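Local structure of L-lysine 6-oxidase (Marinomonas mediterranea, 3WEU) at residues A90-A95 with N481-E486; E98-N103 with R117-R122; L106-D111 with D350-G355; K401-D406 with G444-P449; M453-Q458 with T502-C507. The protein oxidises the epsilon-amino group of L-lysine with a cysteine tryptophylquinone cofactor, and the hydrogen peroxide it releases kills bacteria. All blocks are in the same frame, centred on the assembly; numbering follows the deposited sequence.

Interaction 1. Residues A90-A95 with N481-E486; sequences ANKKAA and NGLTPE
Lys92 reaches across to the loop 481-486 and runs obliquely past Leu483. Its CG stands beside the backbone N, chi1 -84°, and the chain is extended from there on. This carries CE past Leu483 CB, at 4.1 Å, and sets the ammonium over the backbone of Thr484. Lys92 NZ gives a hydrogen bond of 3.2 Å to Thr484 O. The donor sits above the carbonyl plane, 38° out of it. Lys92 NZ also donates to water 1 at 2.9 Å, and that water lies 2.8 Å from Pro485 O. Asp500 and Glu497 both form salt bridges to Lys92 NZ, so the buried charge is probably balanced by two acids. Glu497 also takes a hydrogen bond with Thr484 OG1.

Apolar contacts lie to either side of the lysine along its segment. Ala90 CB and Leu483 CD1 are pressed to 3.4 Å, tighter than usual for two methyl groups. Ala95 CB rests on Pro485 CB at 4.2 Å. Near the end of strand 80-91 the chain bends: Asn91 OD1 accepts from Lys93 N at 2.8 Å. The arrangement is that of an Asx turn leading from the strand region into a short 3-10 segment, here with a buried lysine bound to the loop after helix 475-481.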
# COMPACT_ATOMS: atom_id res chain seq x y z
N ALA A 90 -26.14 -1.76 21.51
CA ALA A 90 -25.89 -1.46 20.09
C ALA A 90 -24.54 -0.80 19.90
O ALA A 90 -23.91 -0.33 20.87
CB ALA A 90 -26.98 -0.54 19.50
N ASN A 91 -24.04 -0.87 18.67
CA ASN A 91 -22.82 -0.18 18.34
C ASN A 91 -23.14 0.74 17.24
O ASN A 91 -23.41 0.29 16.08
CB ASN A 91 -21.78 -1.21 17.91
CG ASN A 91 -20.47 -0.61 17.45
OD1 ASN A 91 -20.41 0.34 16.68
ND2 ASN A 91 -19.42 -1.26 17.85
N LYS A 92 -23.04 2.03 17.52
CA LYS A 92 -23.33 3.05 16.50
C LYS A 92 -22.11 3.64 15.87
O LYS A 92 -22.23 4.66 15.14
CB LYS A 92 -24.10 4.18 17.18
CG LYS A 92 -25.57 3.99 17.32
CD LYS A 92 -26.17 5.21 17.90
CE LYS A 92 -27.68 5.27 17.96
NZ LYS A 92 -28.13 6.61 18.43
N LYS A 93 -20.93 3.07 16.13
CA LYS A 93 -19.71 3.73 15.77
C LYS A 93 -19.64 3.99 14.23
O LYS A 93 -19.15 5.01 13.80
CB LYS A 93 -18.47 2.92 16.11
CG LYS A 93 -18.29 2.64 17.59
CD LYS A 93 -16.93 1.95 17.78
CE LYS A 93 -16.66 1.70 19.27
NZ LYS A 93 -15.30 1.20 19.54
N ALA A 94 -19.98 2.99 13.43
CA ALA A 94 -19.86 3.13 11.97
C ALA A 94 -20.80 4.22 11.39
O ALA A 94 -20.58 4.71 10.30
CB ALA A 94 -20.05 1.81 11.25
N ALA A 95 -21.80 4.58 12.14
CA ALA A 95 -22.78 5.57 11.78
C ALA A 95 -22.49 6.96 12.32
O ALA A 95 -23.18 7.91 11.96
CB ALA A 95 -24.12 5.11 12.31
N ASN A 481 -39.09 1.42 15.10
CA ASN A 481 -38.29 2.43 14.39
C ASN A 481 -36.82 2.19 14.27
O ASN A 481 -36.11 2.78 13.45
CB ASN A 481 -38.53 3.72 15.16
CG ASN A 481 -39.99 4.11 15.18
OD1 ASN A 481 -40.69 4.08 16.18
ND2 ASN A 481 -40.45 4.45 14.03
N GLY A 482 -36.31 1.30 15.10
CA GLY A 482 -34.86 1.13 15.17
C GLY A 482 -34.25 2.37 15.80
O GLY A 482 -34.96 3.23 16.41
N LEU A 483 -32.92 2.43 15.70
CA LEU A 483 -32.17 3.46 16.37
C LEU A 483 -31.97 4.63 15.45
O LEU A 483 -32.08 4.49 14.25
CB LEU A 483 -30.80 2.91 16.80
CG LEU A 483 -30.91 1.85 17.90
CD1 LEU A 483 -29.53 1.21 18.10
CD2 LEU A 483 -31.46 2.37 19.23
N THR A 484 -31.61 5.79 16.02
CA THR A 484 -31.56 7.04 15.18
C THR A 484 -30.10 7.36 14.87
O THR A 484 -29.36 7.75 15.75
CB THR A 484 -32.22 8.17 15.91
OG1 THR A 484 -33.37 7.71 16.65
CG2 THR A 484 -32.55 9.38 14.95
N PRO A 485 -29.65 7.12 13.64
CA PRO A 485 -28.18 7.18 13.42
C PRO A 485 -27.53 8.57 13.62
O PRO A 485 -26.42 8.71 14.19
CB PRO A 485 -28.02 6.68 11.96
CG PRO A 485 -29.39 6.84 11.34
CD PRO A 485 -30.34 6.51 12.47
N GLU A 486 -28.25 9.62 13.27
CA GLU A 486 -27.66 10.94 13.27
C GLU A 486 -27.94 11.71 14.55
O GLU A 486 -27.42 12.79 14.72
CB GLU A 486 -28.08 11.74 12.00
CG GLU A 486 -29.53 11.91 11.78
CD GLU A 486 -30.14 10.67 11.11
OE1 GLU A 486 -30.05 10.45 9.82
OE2 GLU A 486 -30.69 9.91 11.91
O HOH W 1 -26.64 8.62 16.97

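Interaction 2. Residues E98-N103 with R117-R122; sequences EFRELN and RGVPWR. With SO4 (sulfate ion), chain C.
Sulfate O4 is gripped from both segments: Phe99 N donates to it at 2.8 Å, almost straight, and Arg122 NH2 donates at 2.9 Å. Arg122 meets the anion with the edge of its guanidinium, and its NE binds sulfate O2. The other end of that guanidinium is held too, as Arg122 NH1 bonds to the backbone of Lys93 and Lys503. The sulfate is probably from the crystallisation liquor. Close by, Glu98 N bonds to Pro120 O at 2.9 Å.

Residues 100-103 form a type II' beta turn. Its carbonyl, Arg100 O, accepts from both Asn103 N and Asn103 ND2. The Arg100 chain is extended from CG to NE and passes Val119 in the opposite direction. Pro120 CD sits over the centre of one guanidinium face, 3.4 Å from Arg100 CZ. Waters 3 and 4 lie at the edge of the same group and donate to Arg117 O. Asn103 crosses Arg117 at about a right angle, with Asn103 OD1 3.2 Å from Arg117 CG. The Arg117 guanidinium itself pairs with Asp396.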
# COMPACT_ATOMS: atom_id res chain seq x y z
N GLU A 98 -16.49 11.06 12.39
CA GLU A 98 -15.07 10.82 12.57
C GLU A 98 -14.62 11.53 13.89
O GLU A 98 -15.10 12.64 14.19
CB GLU A 98 -14.30 11.39 11.37
CG GLU A 98 -14.39 10.53 10.11
CD GLU A 98 -13.39 10.94 9.02
OE1 GLU A 98 -12.66 11.96 9.15
OE2 GLU A 98 -13.32 10.19 8.01
N PHE A 99 -13.70 10.91 14.64
CA PHE A 99 -13.22 11.55 15.84
C PHE A 99 -12.17 12.62 15.50
O PHE A 99 -11.16 12.38 14.86
CB PHE A 99 -12.65 10.53 16.86
CG PHE A 99 -12.32 11.20 18.19
CD1 PHE A 99 -13.34 11.56 19.06
CD2 PHE A 99 -11.02 11.51 18.51
CE1 PHE A 99 -13.07 12.20 20.24
CE2 PHE A 99 -10.76 12.17 19.69
CZ PHE A 99 -11.77 12.49 20.55
N ARG A 100 -12.48 13.85 15.90
CA ARG A 100 -11.61 14.99 15.81
C ARG A 100 -11.41 15.73 17.12
O ARG A 100 -11.80 16.93 17.25
CB ARG A 100 -12.20 15.93 14.77
CG ARG A 100 -11.96 15.37 13.37
CD ARG A 100 -12.43 16.41 12.38
NE ARG A 100 -12.14 16.05 10.99
CZ ARG A 100 -12.34 16.87 9.96
NH1 ARG A 100 -12.88 18.07 10.14
NH2 ARG A 100 -12.01 16.46 8.74
N GLU A 101 -10.84 15.01 18.10
CA GLU A 101 -10.61 15.57 19.37
C GLU A 101 -11.85 16.23 19.95
O GLU A 101 -12.90 15.57 20.07
CB GLU A 101 -9.37 16.47 19.29
CG GLU A 101 -8.15 15.75 18.77
CD GLU A 101 -8.10 15.61 17.24
OE1 GLU A 101 -8.23 16.63 16.51
OE2 GLU A 101 -7.98 14.46 16.81
N LEU A 102 -11.77 17.51 20.30
CA LEU A 102 -12.84 18.14 21.04
C LEU A 102 -13.95 18.71 20.16
O LEU A 102 -14.97 19.21 20.69
CB LEU A 102 -12.31 19.22 21.92
CG LEU A 102 -11.77 18.95 23.31
CD1 LEU A 102 -12.33 17.85 24.18
CD2 LEU A 102 -10.46 19.50 23.76
N ASN A 103 -13.79 18.57 18.84
CA ASN A 103 -14.85 19.08 17.94
C ASN A 103 -16.06 18.23 18.15
O ASN A 103 -15.99 16.96 18.15
CB ASN A 103 -14.41 19.04 16.50
CG ASN A 103 -13.30 20.07 16.21
OD1 ASN A 103 -13.52 21.29 16.19
ND2 ASN A 103 -12.11 19.57 16.11
N ARG A 117 -18.36 22.68 13.06
CA ARG A 117 -16.97 22.39 12.84
C ARG A 117 -16.73 21.62 11.58
O ARG A 117 -15.59 21.26 11.28
CB ARG A 117 -16.40 21.60 14.05
CG ARG A 117 -16.41 22.36 15.36
CD ARG A 117 -15.78 23.71 15.25
NE ARG A 117 -15.15 24.13 16.46
CZ ARG A 117 -14.44 25.24 16.54
NH1 ARG A 117 -14.51 26.09 15.55
NH2 ARG A 117 -13.76 25.55 17.63
N GLY A 118 -17.78 21.33 10.82
CA GLY A 118 -17.60 20.60 9.58
C GLY A 118 -17.10 19.16 9.75
O GLY A 118 -16.43 18.62 8.87
N VAL A 119 -17.40 18.53 10.88
CA VAL A 119 -16.86 17.18 11.07
C VAL A 119 -17.52 16.18 10.11
O VAL A 119 -18.71 16.09 10.06
CB VAL A 119 -17.03 16.70 12.52
CG1 VAL A 119 -16.31 15.37 12.74
CG2 VAL A 119 -16.45 17.70 13.47
N PRO A 120 -16.75 15.39 9.40
CA PRO A 120 -17.42 14.44 8.52
C PRO A 120 -17.97 13.18 9.17
O PRO A 120 -17.48 12.73 10.24
CB PRO A 120 -16.35 14.06 7.52
CG PRO A 120 -15.07 14.34 8.16
CD PRO A 120 -15.30 15.38 9.25
N TRP A 121 -18.95 12.58 8.51
CA TRP A 121 -19.53 11.34 8.96
C TRP A 121 -18.58 10.27 8.60
O TRP A 121 -17.96 10.36 7.54
CB TRP A 121 -20.85 11.06 8.22
CG TRP A 121 -21.95 11.92 8.61
CD1 TRP A 121 -22.48 12.93 7.87
CD2 TRP A 121 -22.65 11.92 9.88
NE1 TRP A 121 -23.50 13.55 8.58
CE2 TRP A 121 -23.65 12.92 9.80
CE3 TRP A 121 -22.58 11.15 11.04
CZ2 TRP A 121 -24.53 13.20 10.87
CZ3 TRP A 121 -23.48 11.42 12.10
CH2 TRP A 121 -24.46 12.41 11.99
N ARG A 122 -18.44 9.22 9.44
CA ARG A 122 -17.83 8.00 8.99
C ARG A 122 -18.67 7.38 7.84
O ARG A 122 -19.86 7.60 7.80
CB ARG A 122 -17.70 7.01 10.13
CG ARG A 122 -16.62 7.42 11.13
CD ARG A 122 -16.87 6.67 12.46
NE ARG A 122 -15.77 6.93 13.41
CZ ARG A 122 -15.89 6.81 14.72
NH1 ARG A 122 -17.01 6.30 15.28
NH2 ARG A 122 -14.81 7.09 15.48
S SO4 C . -12.31 8.00 12.56
O1 SO4 C . -12.04 9.16 11.64
O2 SO4 C . -13.35 7.17 11.81
O3 SO4 C . -11.06 7.16 12.71
O4 SO4 C . -12.72 8.40 13.98
O HOH W 2 -15.66 9.92 6.51
O HOH W 3 -13.55 19.64 12.52
O HOH W 4 -13.67 20.90 9.27
O HOH W 5 -12.75 22.70 18.35

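Interaction 3. Residues L106-D111 with D350-G355; sequences LLYGRD and DNKVIG. With SO4 (sulfate ion), chain E; EDO (1,2-ethanediol), chain N.
A short 3-10 turn, 106-108, packs here against the loop between helix 336-344 and strand 381-382, with Tyr108 lying on Lys352. The lysine alkyl chain passes over one face of the ring. Lys352 CG is 4.0 Å from the centroid of the Tyr108 ring and 25° off its normal, a CH-pi contact offset toward the rim. Tyr108 CG stands beside its backbone N, chi1 -67°, which puts one ring face against the lysine chain, the two crossing at a slant. Lys352 CE comes to 3.8 Å from Tyr108 OH. The chain then bends at its last torsion, chi4 55°, and Lys352 NZ bonds to O1 of an ethanediol, probably from the crystallisation liquor. Leu107 CB touches the same chain at Lys352 CD, 3.8 Å away.

The backbones meet as well. Tyr108 CA makes a CA-H...O contact of 3.4 Å to Lys352 O. Water 6 joins them further on: it donates to Tyr108 O and accepts from Ile354 N. Ile354 CD1 lies 3.7 Å from Asp111 CB and also packs on Tyr108 O. On the loop side, Asn351 OD1 accepts from Val353 N at 3.0 Å, while Asn351 ND2 bonds to Asp356. The contact joins two surface loops, with a 3-10 turn laid against an Asx turn.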
# COMPACT_ATOMS: atom_id res chain seq x y z
N LEU A 106 -20.17 19.97 23.08
CA LEU A 106 -21.05 21.13 23.28
C LEU A 106 -20.80 21.85 24.58
O LEU A 106 -21.34 22.93 24.83
CB LEU A 106 -22.53 20.74 23.12
CG LEU A 106 -22.90 20.30 21.72
CD1 LEU A 106 -24.24 19.65 21.58
CD2 LEU A 106 -22.84 21.50 20.83
N LEU A 107 -19.94 21.27 25.43
CA LEU A 107 -19.49 21.98 26.57
C LEU A 107 -18.71 23.22 26.20
O LEU A 107 -18.58 24.10 27.06
CB LEU A 107 -18.68 21.11 27.53
CG LEU A 107 -19.53 19.96 28.11
CD1 LEU A 107 -18.60 18.94 28.77
CD2 LEU A 107 -20.52 20.48 29.10
N TYR A 108 -18.18 23.29 25.00
CA TYR A 108 -17.44 24.48 24.54
C TYR A 108 -18.35 25.47 23.75
O TYR A 108 -17.87 26.44 23.13
CB TYR A 108 -16.26 24.06 23.64
CG TYR A 108 -15.20 23.30 24.43
CD1 TYR A 108 -15.37 21.93 24.71
CD2 TYR A 108 -14.09 23.93 24.92
CE1 TYR A 108 -14.42 21.24 25.41
CE2 TYR A 108 -13.18 23.26 25.69
CZ TYR A 108 -13.34 21.91 25.92
OH TYR A 108 -12.45 21.24 26.71
N GLY A 109 -19.63 25.18 23.75
CA GLY A 109 -20.61 26.02 23.09
C GLY A 109 -21.05 25.52 21.75
O GLY A 109 -20.46 24.61 21.14
N ARG A 110 -22.15 26.09 21.27
CA ARG A 110 -22.71 25.62 20.01
C ARG A 110 -21.82 25.83 18.85
O ARG A 110 -21.94 25.16 17.86
CB ARG A 110 -24.07 26.28 19.77
CG ARG A 110 -25.15 25.61 20.61
CD ARG A 110 -26.49 26.33 20.52
NE ARG A 110 -26.35 27.66 21.08
CZ ARG A 110 -27.29 28.59 21.02
NH1 ARG A 110 -28.46 28.32 20.43
NH2 ARG A 110 -27.05 29.78 21.55
N ASP A 111 -20.91 26.79 18.95
CA ASP A 111 -20.01 27.03 17.84
C ASP A 111 -18.99 25.91 17.69
O ASP A 111 -18.23 25.92 16.75
CB ASP A 111 -19.29 28.38 18.03
CG ASP A 111 -20.18 29.56 17.64
OD1 ASP A 111 -21.28 29.36 17.06
OD2 ASP A 111 -19.78 30.65 17.97
N ASP A 350 -8.56 24.70 32.32
CA ASP A 350 -8.86 25.70 31.31
C ASP A 350 -10.36 26.02 31.36
O ASP A 350 -11.19 25.17 31.70
CB ASP A 350 -8.59 25.17 29.90
CG ASP A 350 -7.12 25.17 29.55
OD1 ASP A 350 -6.32 25.48 30.44
OD2 ASP A 350 -6.76 24.82 28.40
N ASN A 351 -10.73 27.24 30.97
CA ASN A 351 -12.14 27.51 30.71
C ASN A 351 -12.58 26.74 29.44
O ASN A 351 -11.80 26.05 28.71
CB ASN A 351 -12.33 29.03 30.57
CG ASN A 351 -11.67 29.56 29.31
OD1 ASN A 351 -11.53 28.82 28.32
ND2 ASN A 351 -11.26 30.83 29.34
N LYS A 352 -13.86 26.72 29.19
CA LYS A 352 -14.34 26.03 28.00
C LYS A 352 -14.78 27.05 26.95
O LYS A 352 -15.82 26.89 26.32
CB LYS A 352 -15.37 25.04 28.36
CG LYS A 352 -14.62 23.78 29.02
CD LYS A 352 -15.53 22.60 29.09
CE LYS A 352 -14.89 21.33 29.58
NZ LYS A 352 -14.25 21.53 30.87
N VAL A 353 -13.85 27.93 26.63
CA VAL A 353 -14.09 29.05 25.67
C VAL A 353 -13.33 28.75 24.41
O VAL A 353 -12.17 28.46 24.46
CB VAL A 353 -13.61 30.37 26.23
CG1 VAL A 353 -13.76 31.51 25.19
CG2 VAL A 353 -14.45 30.69 27.45
N ILE A 354 -13.99 28.82 23.28
CA ILE A 354 -13.33 28.64 22.02
C ILE A 354 -12.34 29.78 21.72
O ILE A 354 -12.67 30.94 21.97
CB ILE A 354 -14.43 28.63 20.94
CG1 ILE A 354 -15.21 27.28 21.04
CG2 ILE A 354 -13.86 28.89 19.57
CD1 ILE A 354 -16.44 27.35 20.17
N GLY A 355 -11.18 29.45 21.17
CA GLY A 355 -10.17 30.42 20.79
C GLY A 355 -9.36 31.00 21.90
O GLY A 355 -8.72 32.01 21.70
S SO4 E . -23.42 28.88 23.29
O1 SO4 E . -22.15 29.58 23.64
O2 SO4 E . -24.38 29.95 22.90
O3 SO4 E . -23.24 27.99 22.15
O4 SO4 E . -23.93 27.96 24.35
C1 EDO N . -16.09 23.16 34.17
O1 EDO N . -15.88 23.22 32.74
C2 EDO N . -15.52 21.93 34.87
O2 EDO N . -15.24 20.89 33.94
O HOH W 6 -16.73 29.04 23.50

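Interaction 4. Residues K401-D406 with G444-P449; sequences KFLALD and GLPMCP
Leu403 packs on Leu445 and Pro446, joining the end of strand 400-402 to a loop with a cis peptide before Pro446. The same loop lines the cofactor: Pro446 O and Cys448 N bond to the tryptophylquinone at position 581. No hydrogen bond crosses the contact, so it rests on apolar packing.

One tight part centres on a methyl group of Leu403. Leu403 CG is anti to the backbone N, and chi1 -166° with chi2 60° brings CD1 against both loop residues. Leu403 CD1 lies 3.8 Å from Leu445 CB and 3.9 Å from Pro446 CD. It is also 3.8 Å from Pro446 N, so it sits right against the cis peptide.

Leu445 is the more open residue, being only partly buried, yet its methyl is also closely packed. Leu445 CD1 lies mostly on backbone, at 3.6 Å from Ala404 O and 3.9 Å from Asp406 N. The contact thins out at Asp406. This residue takes the N-cap position of helix 407-418, where its OD1 accepts from Gln409 N. It meets the loop through its CB: Asp406 CB is 4.1 Å from Leu445 CD1.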
# COMPACT_ATOMS: atom_id res chain seq x y z
N LYS A 401 -3.55 20.76 26.02
CA LYS A 401 -2.30 20.00 25.78
C LYS A 401 -1.99 19.04 26.92
O LYS A 401 -1.57 17.86 26.67
CB LYS A 401 -1.16 20.94 25.65
CG LYS A 401 -1.15 21.75 24.38
CD LYS A 401 0.13 22.57 24.28
CE LYS A 401 0.20 23.22 22.88
NZ LYS A 401 1.53 23.85 22.72
N PHE A 402 -2.15 19.53 28.16
CA PHE A 402 -1.74 18.79 29.38
C PHE A 402 -2.83 18.64 30.40
O PHE A 402 -3.81 19.41 30.43
CB PHE A 402 -0.50 19.47 30.04
CG PHE A 402 0.66 19.66 29.06
CD1 PHE A 402 1.40 18.54 28.64
CD2 PHE A 402 1.01 20.90 28.60
CE1 PHE A 402 2.43 18.66 27.77
CE2 PHE A 402 2.05 21.03 27.72
CZ PHE A 402 2.77 19.93 27.30
N LEU A 403 -2.68 17.58 31.19
CA LEU A 403 -3.76 17.14 32.04
C LEU A 403 -4.00 18.00 33.24
O LEU A 403 -3.08 18.56 33.79
CB LEU A 403 -3.53 15.67 32.47
CG LEU A 403 -4.66 14.88 33.11
CD1 LEU A 403 -5.86 14.78 32.17
CD2 LEU A 403 -4.17 13.52 33.53
N ALA A 404 -5.25 18.07 33.68
CA ALA A 404 -5.62 18.58 35.04
C ALA A 404 -6.51 17.53 35.65
O ALA A 404 -7.11 16.66 34.94
CB ALA A 404 -6.42 19.90 34.93
N LEU A 405 -6.63 17.60 36.96
CA LEU A 405 -7.69 16.94 37.65
C LEU A 405 -9.05 17.47 37.19
O LEU A 405 -9.17 18.52 36.48
CB LEU A 405 -7.54 17.18 39.14
CG LEU A 405 -6.27 16.64 39.80
CD1 LEU A 405 -6.19 17.04 41.26
CD2 LEU A 405 -6.13 15.14 39.70
N ASP A 406 -10.11 16.79 37.59
CA ASP A 406 -11.42 17.37 37.36
C ASP A 406 -11.69 18.45 38.41
O ASP A 406 -10.98 18.55 39.38
CB ASP A 406 -12.55 16.31 37.20
CG ASP A 406 -12.96 15.60 38.45
OD1 ASP A 406 -13.15 16.28 39.49
OD2 ASP A 406 -13.24 14.33 38.39
N GLY A 444 -11.43 8.35 33.17
CA GLY A 444 -12.13 9.63 33.18
C GLY A 444 -11.46 10.73 32.37
O GLY A 444 -12.08 11.37 31.54
N LEU A 445 -10.15 10.91 32.54
CA LEU A 445 -9.43 11.93 31.81
C LEU A 445 -8.04 11.40 31.51
O LEU A 445 -7.54 10.57 32.28
CB LEU A 445 -9.25 13.17 32.67
CG LEU A 445 -10.50 13.93 33.08
CD1 LEU A 445 -10.16 14.94 34.13
CD2 LEU A 445 -11.00 14.59 31.80
N PRO A 446 -7.43 11.81 30.38
CA PRO A 446 -7.98 12.63 29.33
C PRO A 446 -8.94 11.81 28.49
O PRO A 446 -9.09 10.62 28.70
CB PRO A 446 -6.76 13.02 28.48
CG PRO A 446 -5.75 11.93 28.73
CD PRO A 446 -6.03 11.41 30.12
N MET A 447 -9.57 12.48 27.54
CA MET A 447 -10.51 11.87 26.63
C MET A 447 -10.25 12.40 25.20
O MET A 447 -10.81 13.43 24.83
CB MET A 447 -11.92 12.19 27.14
CG MET A 447 -12.46 11.24 28.20
SD MET A 447 -14.06 11.75 28.72
CE MET A 447 -14.61 10.32 29.70
N CYS A 448 -9.40 11.70 24.47
CA CYS A 448 -8.98 12.05 23.14
C CYS A 448 -8.81 10.86 22.21
O CYS A 448 -7.83 10.77 21.49
CB CYS A 448 -7.70 12.93 23.19
SG CYS A 448 -7.29 13.82 21.62
N PRO A 449 -9.79 9.96 22.19
CA PRO A 449 -11.07 10.07 22.81
C PRO A 449 -11.18 9.50 24.19
O PRO A 449 -12.14 9.76 24.90
CB PRO A 449 -11.95 9.21 21.89
CG PRO A 449 -11.09 8.19 21.31
CD PRO A 449 -9.74 8.85 21.21

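Interaction 5. Residues M453-Q458 with T502-C507; sequences MTWSLQ and TKRMAC
With chi1 at -168°, Thr454 swings OG1 away from its own N and sets CG2 against the aliphatic chain of Arg504. Arg504 is extended from CG to NE and crosses the threonine at about a right angle. Thr454 CG2 is 3.5 Å from both Arg504 CB and Arg504 CD. Thr454 OG1 goes the other way, to Pro449 O. Further out, Arg504 CD lies over one face of Trp455, and Arg504 NE is 3.6 Å from Trp455 CZ3. The ring and guanidinium planes are 67° apart, so they do not stack. Ser456 CB sits over one guanidinium face, 3.9 Å from Arg504 CZ. The bent chain of Met505 brings its SD to 3.6 Å from Thr454 N. Arg504 lies in a type I beta turn, 502-505, and faces the 3-10 segment 455-458. No hydrogen bond joins the two. The guanidinium is paired instead with Glu489 and Asp488, so its buried charge is probably well balanced while its carbon chain does the packing.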
# COMPACT_ATOMS: atom_id res chain seq x y z
N MET A 453 -15.12 5.32 27.01
CA MET A 453 -16.09 6.34 26.76
C MET A 453 -15.37 7.64 26.57
O MET A 453 -14.19 7.77 26.94
CB MET A 453 -17.07 6.41 27.90
CG MET A 453 -18.09 5.25 27.90
SD MET A 453 -18.97 5.19 29.47
CE MET A 453 -17.94 4.07 30.38
N THR A 454 -16.06 8.63 26.00
CA THR A 454 -15.40 9.92 25.77
C THR A 454 -16.24 11.05 26.39
O THR A 454 -17.09 10.80 27.26
CB THR A 454 -15.04 10.13 24.32
OG1 THR A 454 -14.15 11.25 24.15
CG2 THR A 454 -16.30 10.30 23.46
N TRP A 455 -16.02 12.27 25.91
CA TRP A 455 -16.39 13.46 26.65
C TRP A 455 -17.86 13.77 26.66
O TRP A 455 -18.29 14.70 27.37
CB TRP A 455 -15.54 14.68 26.21
CG TRP A 455 -15.23 14.74 24.78
CD1 TRP A 455 -14.01 14.72 24.21
CD2 TRP A 455 -16.17 14.92 23.70
NE1 TRP A 455 -14.11 14.83 22.86
CE2 TRP A 455 -15.41 15.01 22.51
CE3 TRP A 455 -17.56 15.09 23.64
CZ2 TRP A 455 -16.01 15.13 21.22
CZ3 TRP A 455 -18.16 15.28 22.35
CH2 TRP A 455 -17.37 15.25 21.16
N SER A 456 -18.66 12.95 25.98
CA SER A 456 -20.11 13.07 26.22
C SER A 456 -20.47 12.78 27.64
O SER A 456 -21.46 13.26 28.16
CB SER A 456 -20.88 12.18 25.23
OG SER A 456 -20.55 10.81 25.34
N LEU A 457 -19.68 11.95 28.33
CA LEU A 457 -19.99 11.67 29.71
C LEU A 457 -19.81 12.80 30.66
O LEU A 457 -20.24 12.74 31.84
CB LEU A 457 -19.16 10.49 30.20
CG LEU A 457 -19.60 9.06 29.87
CD1 LEU A 457 -20.75 8.72 30.74
CD2 LEU A 457 -19.92 8.82 28.42
N GLN A 458 -19.12 13.85 30.21
CA GLN A 458 -18.98 15.04 30.98
C GLN A 458 -20.19 15.98 30.84
O GLN A 458 -20.33 16.96 31.59
CB GLN A 458 -17.73 15.82 30.54
CG GLN A 458 -16.43 15.16 30.98
CD GLN A 458 -15.24 15.87 30.40
OE1 GLN A 458 -15.17 17.11 30.41
NE2 GLN A 458 -14.31 15.09 29.81
N THR A 502 -20.69 4.75 23.43
CA THR A 502 -19.43 4.27 22.83
C THR A 502 -19.24 4.71 21.38
O THR A 502 -18.22 4.45 20.77
CB THR A 502 -19.29 2.74 22.92
OG1 THR A 502 -20.38 2.07 22.26
CG2 THR A 502 -19.19 2.32 24.46
N LYS A 503 -20.20 5.38 20.78
CA LYS A 503 -20.12 5.55 19.34
C LYS A 503 -19.01 6.45 18.88
O LYS A 503 -18.54 6.32 17.73
CB LYS A 503 -21.45 6.08 18.79
CG LYS A 503 -21.80 7.45 19.26
CD LYS A 503 -23.26 7.76 18.99
CE LYS A 503 -23.68 9.10 19.62
NZ LYS A 503 -25.06 9.53 19.17
N ARG A 504 -18.59 7.36 19.72
CA ARG A 504 -17.55 8.32 19.35
C ARG A 504 -16.15 7.73 19.28
O ARG A 504 -15.24 8.30 18.68
CB ARG A 504 -17.55 9.49 20.34
CG ARG A 504 -18.75 10.38 20.12
CD ARG A 504 -18.80 11.40 21.23
NE ARG A 504 -19.88 12.38 21.06
CZ ARG A 504 -21.15 12.13 21.33
NH1 ARG A 504 -21.52 10.91 21.77
NH2 ARG A 504 -22.06 13.09 21.14
N MET A 505 -15.96 6.56 19.92
CA MET A 505 -14.65 5.97 20.06
C MET A 505 -14.18 5.43 18.72
O MET A 505 -14.96 5.35 17.75
CB MET A 505 -14.67 4.81 21.08
CG MET A 505 -15.36 5.09 22.40
SD MET A 505 -14.90 6.66 23.16
CE MET A 505 -13.33 6.17 23.83
N ALA A 506 -12.91 5.05 18.64
CA ALA A 506 -12.39 4.56 17.38
C ALA A 506 -13.13 3.32 16.92
O ALA A 506 -13.59 2.48 17.71
CB ALA A 506 -10.90 4.29 17.44
N CYS A 507 -13.23 3.23 15.61
CA CYS A 507 -13.88 2.11 14.92
C CYS A 507 -12.92 1.51 13.93
O CYS A 507 -12.70 2.07 12.82
CB CYS A 507 -15.12 2.63 14.22
SG CYS A 507 -16.09 1.26 13.56

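In the fold
Interactions 1, 4 and 5 are buried, interaction 2 is partly buried, and interaction 3 is at the surface. The long connection between strand 80-91 and helix 129-134 supplies both halves of interaction 2 and one of interaction 3. Interaction 1 involves the last part of that strand. Arg122 ties interaction 2 to interactions 1 and 5 through backbone carbonyls. Lys93 NZ bonds to Ala506 O, joining interactions 1 and 5. Met447 and Pro449 of interaction 4 touch Thr454 of interaction 5. Chemistry differs with place: lysine or arginine is paired with acids in interactions 1, 2 and 5, and interaction 4 is apolar beside the cofactor. Waters bridge interactions 1, 2 and 3, and a sulfate joins the segments of interaction 2.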